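Local coordinates for Alpha/beta hydrolase fold protein (Chitinophaga pinensis, PDB 4PW0) that adopts the alpha/beta hydrolase fold and probably hydrolyses a substrate, not yet identified, through a serine nucleophile, at residues 58-63 with 274-279; 117-120 with 126-129; 255-260 with 266-271. One frame throughout, in Å; residues are numbered along the deposited sequence. Where two conformers were deposited one is given.

Contact 1. Residues 58-63 with 274-279; sequences NGLSKG and SQTEYF
The carboxylate of E277 and the carbonyl group of G59 are the flat groups here, and water rather than direct touch joins them: OE2 of E277 stays 4.3 Å from G59 O. Two waters fill the step, both tilted out of the carboxylate plane on the same side of it. Water 2 gives one hydrogen bond to G59 O at 2.8 Å and a longer one to E277 OE2 at 3.3 Å. Water 1 sits 2.8 Å from G59 O and likewise 2.8 Å from E277 OE2, though it cannot serve all its acceptor neighbours at once.

Beneath the waters the contact turns apolar. L60 puts CD2 3.7 Å from the CG2 methyl of T276, with CD1 close behind, and the two side chains cross at about a right angle. CG2 of T276 lies anti to the backbone N, which leaves OG1 beside that N and bonded to F272 O, one turn back in its own helix. T276 was modelled in two conformers, so the methyl contact may not hold in both. CD2 of L60 also rests 3.9 Å from E277 N.

Helices 54-61 and 269-282 thus lie side by side on one face of the central sheet, where L60 reaches L66 of strand 66-69 and T276 reaches I131 and F227 of strands 127-133 and 226-231.

Contact 2. Residues 117-120 with 126-129; sequences QYMA and MIRK
A120, near the end of helix 111-122, and I127, where strand 127-133 begins, bring their CA atoms to 6.6 Å with no hydrogen bond across the gap, so the I127 side chain, not a backbone bond, spans it. I127 does most of the reaching. Its CG1 sits beside the backbone N and CD1 continues the chain almost fully extended (chi2 171°), which carries that one methyl up to the helix. There CD1 comes 3.7 Å from CG of M119 and 3.8 Å from A120 N, with the methyl CB of A120 at 4.3 Å. The small side chain of A120 probably helps the isoleucine come this near the helix backbone.

M119, a selenomethionine, crosses I127 at about a right angle. Its CG is anti to the backbone N (chi1 -163°), and the bend at chi3 of -75° turns the far methyl away from I127 while SE itself stays 4.0 Å from I127 CD1.

This is the second half of a beta-alpha-beta crossover: strand 104-109 leads through what is probably the nucleophile elbow into helix 111-122, and the chain then returns as strand 127-133 beside the first. F104 and V106 of that first strand pack against I127 and help bury it.

Just past the contact the strand turns a corner at R128, so that R128 and K129, though consecutive, both leave on the side facing away from the helix. K129 CE lies over the centre of the R128 guanidinium, 4.0 Å above its plane. R128 forms a salt bridge with D105, while K129 NZ gives hydrogen bonds to the carbonyls of F279, L280 and Y283.

Contact 3. Residues 255-260 with 266-271; sequences SLYPDA and YQYPEL
Y257 at the close of strand 252-257 and Y268 at the N-cap of helix 269-282 clasp the two ends of the loop that carries the probable catalytic histidine. The Y257 ring takes L271 over one face: CD2 sits 3.7 Å from the ring centroid, 17° off the normal, a CH-pi contact. Its OH bonds to Q275 OE1, as does S255 OG. The Y268 ring is set nearly perpendicular to that of Y257, the pair meeting obliquely, and its CD2 lies 3.6 Å from Y257 CB.

Further out the loop backbone is gripped by two polar bonds. Y268 OH donates to P258 O at 2.7 Å, with that oxygen at the ring edge, and the hydroxyl has a second partner in NE2 of H172. Q267 NE2 donates to D259 O at 2.8 Å; the bond is fairly straight (159°), and the oxygen lies near the amide plane although the nitrogen stands above the carbonyl plane of D259. The Q267 chain runs out extended (chi1 -175°) to that carbonyl; its OE1 bonds to S173.

With an alanine in place of Y257, a gap would probably open under the L271 methyl and beside Y268, and Q275 OE1 would lose one of its two partners. Last strand, histidine loop and closing helix in succession are typical of the alpha/beta hydrolase fold.

In the fold
From the N terminus, 58-63 comes first, just ahead of strand 66-69, and waits 211 residues for its partner 274-279, so contact 1 closes the longest loop. Contacts 2 and 3 both nest inside it, in series and without crossing: contact 2 closes a short return from helix to strand, contact 3 the loop, with short helix 264-267, between the last strand and the final helix. Those two do not touch, their nearest atoms lying about 14 Å apart, yet both reach the same sheet. Helix 269-282 links all three: it serves contacts 1 and 3, its C-terminal end meets contact 2, and Q275 ties contact 1 to contact 3. Contacts 1 and 3 also touch the second subunit.

Contact 1. Residues 58-63 with 274-279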
# COMPACT_ATOMS: atom_id res chain seq x y z
N ASN A 58 -19.35 1.65 -6.92
CA ASN A 58 -19.38 1.51 -8.37
C ASN A 58 -18.08 0.91 -8.90
O ASN A 58 -18.08 0.02 -9.78
CB ASN A 58 -19.71 2.83 -9.06
CG ASN A 58 -21.15 3.25 -8.88
OD1 ASN A 58 -22.02 2.39 -8.70
ND2 ASN A 58 -21.43 4.53 -8.90
N GLY A 59 -16.95 1.41 -8.40
CA GLY A 59 -15.69 0.92 -8.88
C GLY A 59 -15.44 -0.57 -8.65
O GLY A 59 -14.97 -1.31 -9.53
N LEU A 60 -15.77 -1.04 -7.44
CA LEU A 60 -15.56 -2.42 -7.13
C LEU A 60 -16.62 -3.34 -7.76
O LEU A 60 -16.31 -4.50 -8.03
CB LEU A 60 -15.48 -2.64 -5.61
CG LEU A 60 -14.16 -2.10 -5.02
CD1 LEU A 60 -14.25 -2.21 -3.50
CD2 LEU A 60 -12.96 -2.83 -5.58
N SER A 61 -17.81 -2.83 -8.01
CA SER A 61 -18.87 -3.65 -8.61
C SER A 61 -18.72 -3.81 -10.13
O SER A 61 -19.47 -4.58 -10.73
CB SER A 61 -20.26 -3.13 -8.28
OG SER A 61 -20.53 -1.86 -8.76
N LYS A 62 -17.75 -3.13 -10.74
CA LYS A 62 -17.43 -3.41 -12.13
C LYS A 62 -16.93 -4.84 -12.35
O LYS A 62 -17.12 -5.44 -13.42
CB LYS A 62 -16.40 -2.41 -12.68
CG LYS A 62 -16.91 -1.00 -12.75
CD LYS A 62 -18.16 -0.90 -13.61
CE LYS A 62 -18.62 0.54 -13.79
NZ LYS A 62 -19.23 1.05 -12.53
N GLY A 63 -16.28 -5.39 -11.36
CA GLY A 63 -15.63 -6.65 -11.48
C GLY A 63 -16.16 -7.79 -10.64
O GLY A 63 -15.59 -8.88 -10.69
N SER A 274 -8.41 1.06 -7.12
CA SER A 274 -7.32 0.47 -7.90
C SER A 274 -6.58 -0.62 -7.13
O SER A 274 -6.33 -1.74 -7.63
CB SER A 274 -6.36 1.53 -8.34
OG SER A 274 -5.28 0.95 -9.06
N GLN A 275 -6.29 -0.30 -5.88
CA GLN A 275 -5.56 -1.27 -5.05
C GLN A 275 -6.39 -2.49 -4.71
O GLN A 275 -5.87 -3.64 -4.77
CB GLN A 275 -5.08 -0.59 -3.77
CG GLN A 275 -4.03 0.44 -4.02
CD GLN A 275 -3.41 0.93 -2.74
OE1 GLN A 275 -4.03 0.92 -1.70
NE2 GLN A 275 -2.16 1.43 -2.87
N THR A 276 -7.65 -2.26 -4.35
CA THR A 276 -8.58 -3.31 -3.92
C THR A 276 -8.97 -4.24 -5.07
O THR A 276 -9.07 -5.47 -4.89
CB THR A 276 -9.85 -2.69 -3.27
OG1 THR A 276 -9.46 -1.91 -2.15
CG2 THR A 276 -10.79 -3.76 -2.77
N GLU A 277 -9.18 -3.66 -6.25
CA GLU A 277 -9.52 -4.47 -7.40
C GLU A 277 -8.39 -5.44 -7.73
O GLU A 277 -8.64 -6.63 -8.00
CB GLU A 277 -9.84 -3.53 -8.57
CG GLU A 277 -10.08 -4.16 -9.89
CD GLU A 277 -10.44 -3.03 -10.84
OE1 GLU A 277 -9.65 -2.05 -10.93
OE2 GLU A 277 -11.54 -3.09 -11.41
N TYR A 278 -7.13 -4.99 -7.72
CA TYR A 278 -6.04 -5.89 -7.91
C TYR A 278 -6.00 -6.99 -6.85
O TYR A 278 -5.81 -8.20 -7.13
CB TYR A 278 -4.67 -5.16 -8.00
CG TYR A 278 -3.55 -6.13 -8.24
CD1 TYR A 278 -3.24 -6.55 -9.55
CD2 TYR A 278 -2.89 -6.73 -7.19
CE1 TYR A 278 -2.27 -7.51 -9.73
CE2 TYR A 278 -1.94 -7.73 -7.39
CZ TYR A 278 -1.64 -8.10 -8.69
OH TYR A 278 -0.73 -9.12 -8.88
N PHE A 279 -6.11 -6.57 -5.59
CA PHE A 279 -6.08 -7.51 -4.50
C PHE A 279 -7.12 -8.62 -4.70
O PHE A 279 -6.79 -9.79 -4.60
CB PHE A 279 -6.30 -6.77 -3.19
CG PHE A 279 -6.49 -7.66 -1.99
CD1 PHE A 279 -5.42 -8.37 -1.46
CD2 PHE A 279 -7.72 -7.79 -1.38
CE1 PHE A 279 -5.58 -9.18 -0.34
CE2 PHE A 279 -7.90 -8.59 -0.26
CZ PHE A 279 -6.83 -9.28 0.24
O HOH W 1 -13.78 -3.84 -9.99
O HOH W 2 -13.19 -0.24 -11.44

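Contact 2. Residues 117-120 with 126-129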
# COMPACT_ATOMS: atom_id res chain seq x y z
N GLN A 117 -12.97 -9.32 11.00
CA GLN A 117 -11.95 -10.08 11.75
C GLN A 117 -12.61 -11.22 12.55
O GLN A 117 -12.16 -12.35 12.52
CB GLN A 117 -11.21 -9.20 12.72
CG GLN A 117 -10.30 -8.15 12.09
CD GLN A 117 -9.74 -7.23 13.14
OE1 GLN A 117 -8.96 -7.67 14.00
NE2 GLN A 117 -10.09 -5.97 13.07
N TYR A 118 -13.68 -10.89 13.28
CA TYR A 118 -14.36 -11.87 14.09
C TYR A 118 -14.96 -12.97 13.19
O TYR A 118 -14.89 -14.17 13.51
CB TYR A 118 -15.41 -11.21 15.00
CG TYR A 118 -15.86 -12.15 16.09
CD1 TYR A 118 -15.03 -12.40 17.16
CD2 TYR A 118 -17.05 -12.81 16.03
CE1 TYR A 118 -15.38 -13.31 18.15
CE2 TYR A 118 -17.41 -13.74 17.03
CZ TYR A 118 -16.59 -13.96 18.08
OH TYR A 118 -16.96 -14.87 19.07
N MSE A 119 -15.54 -12.58 12.07
CA MSE A 119 -16.13 -13.54 11.13
C MSE A 119 -15.10 -14.49 10.58
O MSE A 119 -15.36 -15.70 10.42
CB MSE A 119 -16.83 -12.82 9.96
CG MSE A 119 -17.79 -13.75 9.21
SE MSE A 119 -18.73 -12.84 7.77
CE MSE A 119 -19.95 -11.89 8.91
N ALA A 120 -13.92 -13.98 10.27
CA ALA A 120 -12.86 -14.83 9.77
C ALA A 120 -12.41 -15.84 10.83
O ALA A 120 -11.96 -16.96 10.48
CB ALA A 120 -11.67 -13.97 9.33
N MSE A 126 -15.98 -19.75 5.03
CA MSE A 126 -16.94 -19.00 4.22
C MSE A 126 -16.33 -17.76 3.57
O MSE A 126 -16.92 -17.20 2.67
CB MSE A 126 -18.11 -18.54 5.09
CG MSE A 126 -18.89 -19.81 5.51
SE MSE A 126 -20.45 -19.34 6.64
CE MSE A 126 -21.31 -18.94 5.05
N ILE A 127 -15.12 -17.36 4.02
CA ILE A 127 -14.47 -16.13 3.54
C ILE A 127 -13.24 -16.51 2.70
O ILE A 127 -12.44 -17.37 3.11
CB ILE A 127 -14.08 -15.25 4.73
CG1 ILE A 127 -15.35 -14.69 5.40
CG2 ILE A 127 -13.18 -14.09 4.28
CD1 ILE A 127 -15.10 -13.98 6.70
N ARG A 128 -13.08 -15.85 1.56
CA ARG A 128 -11.91 -15.98 0.75
C ARG A 128 -10.87 -14.89 1.11
O ARG A 128 -9.86 -15.20 1.75
CB ARG A 128 -12.28 -15.99 -0.72
CG ARG A 128 -11.08 -16.28 -1.59
CD ARG A 128 -11.36 -16.16 -3.08
NE ARG A 128 -11.68 -14.80 -3.48
CZ ARG A 128 -11.43 -14.27 -4.67
NH1 ARG A 128 -10.85 -14.99 -5.64
NH2 ARG A 128 -11.73 -12.98 -4.89
N LYS A 129 -11.14 -13.64 0.70
CA LYS A 129 -10.20 -12.54 1.00
C LYS A 129 -10.90 -11.49 1.85
O LYS A 129 -12.12 -11.35 1.82
CB LYS A 129 -9.73 -11.89 -0.30
CG LYS A 129 -8.96 -12.86 -1.22
CD LYS A 129 -8.41 -12.17 -2.46
CE LYS A 129 -7.83 -13.12 -3.44
NZ LYS A 129 -7.25 -12.56 -4.66

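Contact 3. Residues 255-260 with 266-271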
# COMPACT_ATOMS: atom_id res chain seq x y z
N SER A 255 -1.57 -0.71 3.16
CA SER A 255 -1.46 0.58 2.46
C SER A 255 -1.79 1.71 3.43
O SER A 255 -2.85 1.68 4.05
CB SER A 255 -2.49 0.63 1.30
OG SER A 255 -2.14 -0.14 0.13
N LEU A 256 -0.88 2.68 3.54
CA LEU A 256 -1.17 3.89 4.29
C LEU A 256 -1.20 5.09 3.33
O LEU A 256 -0.32 5.25 2.46
CB LEU A 256 -0.16 4.17 5.39
CG LEU A 256 0.04 3.09 6.44
CD1 LEU A 256 1.05 3.55 7.47
CD2 LEU A 256 -1.27 2.72 7.08
N TYR A 257 -2.24 5.91 3.51
CA TYR A 257 -2.50 7.04 2.61
C TYR A 257 -2.13 8.39 3.26
O TYR A 257 -2.36 8.57 4.45
CB TYR A 257 -3.98 7.07 2.16
CG TYR A 257 -4.47 5.87 1.39
CD1 TYR A 257 -3.62 4.94 0.82
CD2 TYR A 257 -5.84 5.71 1.16
CE1 TYR A 257 -4.09 3.85 0.07
CE2 TYR A 257 -6.30 4.64 0.44
CZ TYR A 257 -5.47 3.72 -0.09
OH TYR A 257 -6.00 2.65 -0.81
N PRO A 258 -1.57 9.30 2.47
CA PRO A 258 -0.97 10.52 3.07
C PRO A 258 -1.97 11.56 3.49
O PRO A 258 -3.02 11.76 2.84
CB PRO A 258 -0.10 11.05 1.94
CG PRO A 258 -0.75 10.53 0.67
CD PRO A 258 -1.23 9.15 1.05
N ASP A 259 -1.62 12.27 4.56
CA ASP A 259 -2.39 13.43 5.04
C ASP A 259 -3.88 13.11 5.11
O ASP A 259 -4.72 13.89 4.64
CB ASP A 259 -2.14 14.69 4.22
CG ASP A 259 -2.69 15.95 4.89
OD1 ASP A 259 -2.70 15.99 6.13
OD2 ASP A 259 -3.09 16.82 4.10
N ALA A 260 -4.17 11.99 5.76
CA ALA A 260 -5.51 11.44 5.80
C ALA A 260 -5.80 10.87 7.18
O ALA A 260 -4.89 10.76 8.02
CB ALA A 260 -5.67 10.40 4.71
N TYR A 266 -12.33 7.42 1.68
CA TYR A 266 -13.13 8.53 1.16
C TYR A 266 -12.24 9.60 0.60
O TYR A 266 -12.61 10.31 -0.36
CB TYR A 266 -13.94 9.15 2.26
CG TYR A 266 -15.09 8.40 2.85
CD1 TYR A 266 -16.02 7.74 2.05
CD2 TYR A 266 -15.38 8.53 4.19
CE1 TYR A 266 -17.17 7.20 2.61
CE2 TYR A 266 -16.50 7.97 4.76
CZ TYR A 266 -17.42 7.32 3.95
OH TYR A 266 -18.56 6.80 4.54
N GLN A 267 -11.05 9.77 1.20
CA GLN A 267 -10.13 10.80 0.72
C GLN A 267 -9.53 10.45 -0.61
O GLN A 267 -9.31 11.35 -1.46
CB GLN A 267 -9.05 11.07 1.77
CG GLN A 267 -8.14 12.22 1.36
CD GLN A 267 -7.43 12.85 2.56
OE1 GLN A 267 -7.95 12.88 3.66
NE2 GLN A 267 -6.24 13.33 2.33
N TYR A 268 -9.23 9.16 -0.84
CA TYR A 268 -8.60 8.69 -2.06
C TYR A 268 -9.36 7.47 -2.62
O TYR A 268 -8.85 6.36 -2.66
CB TYR A 268 -7.15 8.30 -1.81
CG TYR A 268 -6.30 9.43 -1.23
CD1 TYR A 268 -5.94 10.53 -1.99
CD2 TYR A 268 -5.86 9.37 0.07
CE1 TYR A 268 -5.17 11.55 -1.43
CE2 TYR A 268 -5.06 10.37 0.64
CZ TYR A 268 -4.70 11.45 -0.12
OH TYR A 268 -3.92 12.48 0.41
N PRO A 269 -10.60 7.68 -3.05
CA PRO A 269 -11.43 6.56 -3.44
C PRO A 269 -10.93 5.84 -4.68
O PRO A 269 -11.09 4.61 -4.79
CB PRO A 269 -12.81 7.21 -3.66
CG PRO A 269 -12.49 8.64 -4.05
CD PRO A 269 -11.32 8.97 -3.13
N GLU A 270 -10.39 6.56 -5.66
CA GLU A 270 -9.90 5.90 -6.85
C GLU A 270 -8.61 5.09 -6.62
O GLU A 270 -8.42 3.99 -7.17
CB GLU A 270 -9.74 6.90 -7.99
CG GLU A 270 -11.09 7.43 -8.44
CD GLU A 270 -11.07 8.12 -9.77
OE1 GLU A 270 -10.11 8.86 -10.05
OE2 GLU A 270 -12.04 7.91 -10.52
N LEU A 271 -7.76 5.60 -5.71
CA LEU A 271 -6.59 4.85 -5.29
C LEU A 271 -7.06 3.54 -4.60
O LEU A 271 -6.55 2.45 -4.86
CB LEU A 271 -5.77 5.69 -4.33
CG LEU A 271 -4.57 5.07 -3.65
CD1 LEU A 271 -3.55 4.55 -4.64
CD2 LEU A 271 -3.94 6.06 -2.66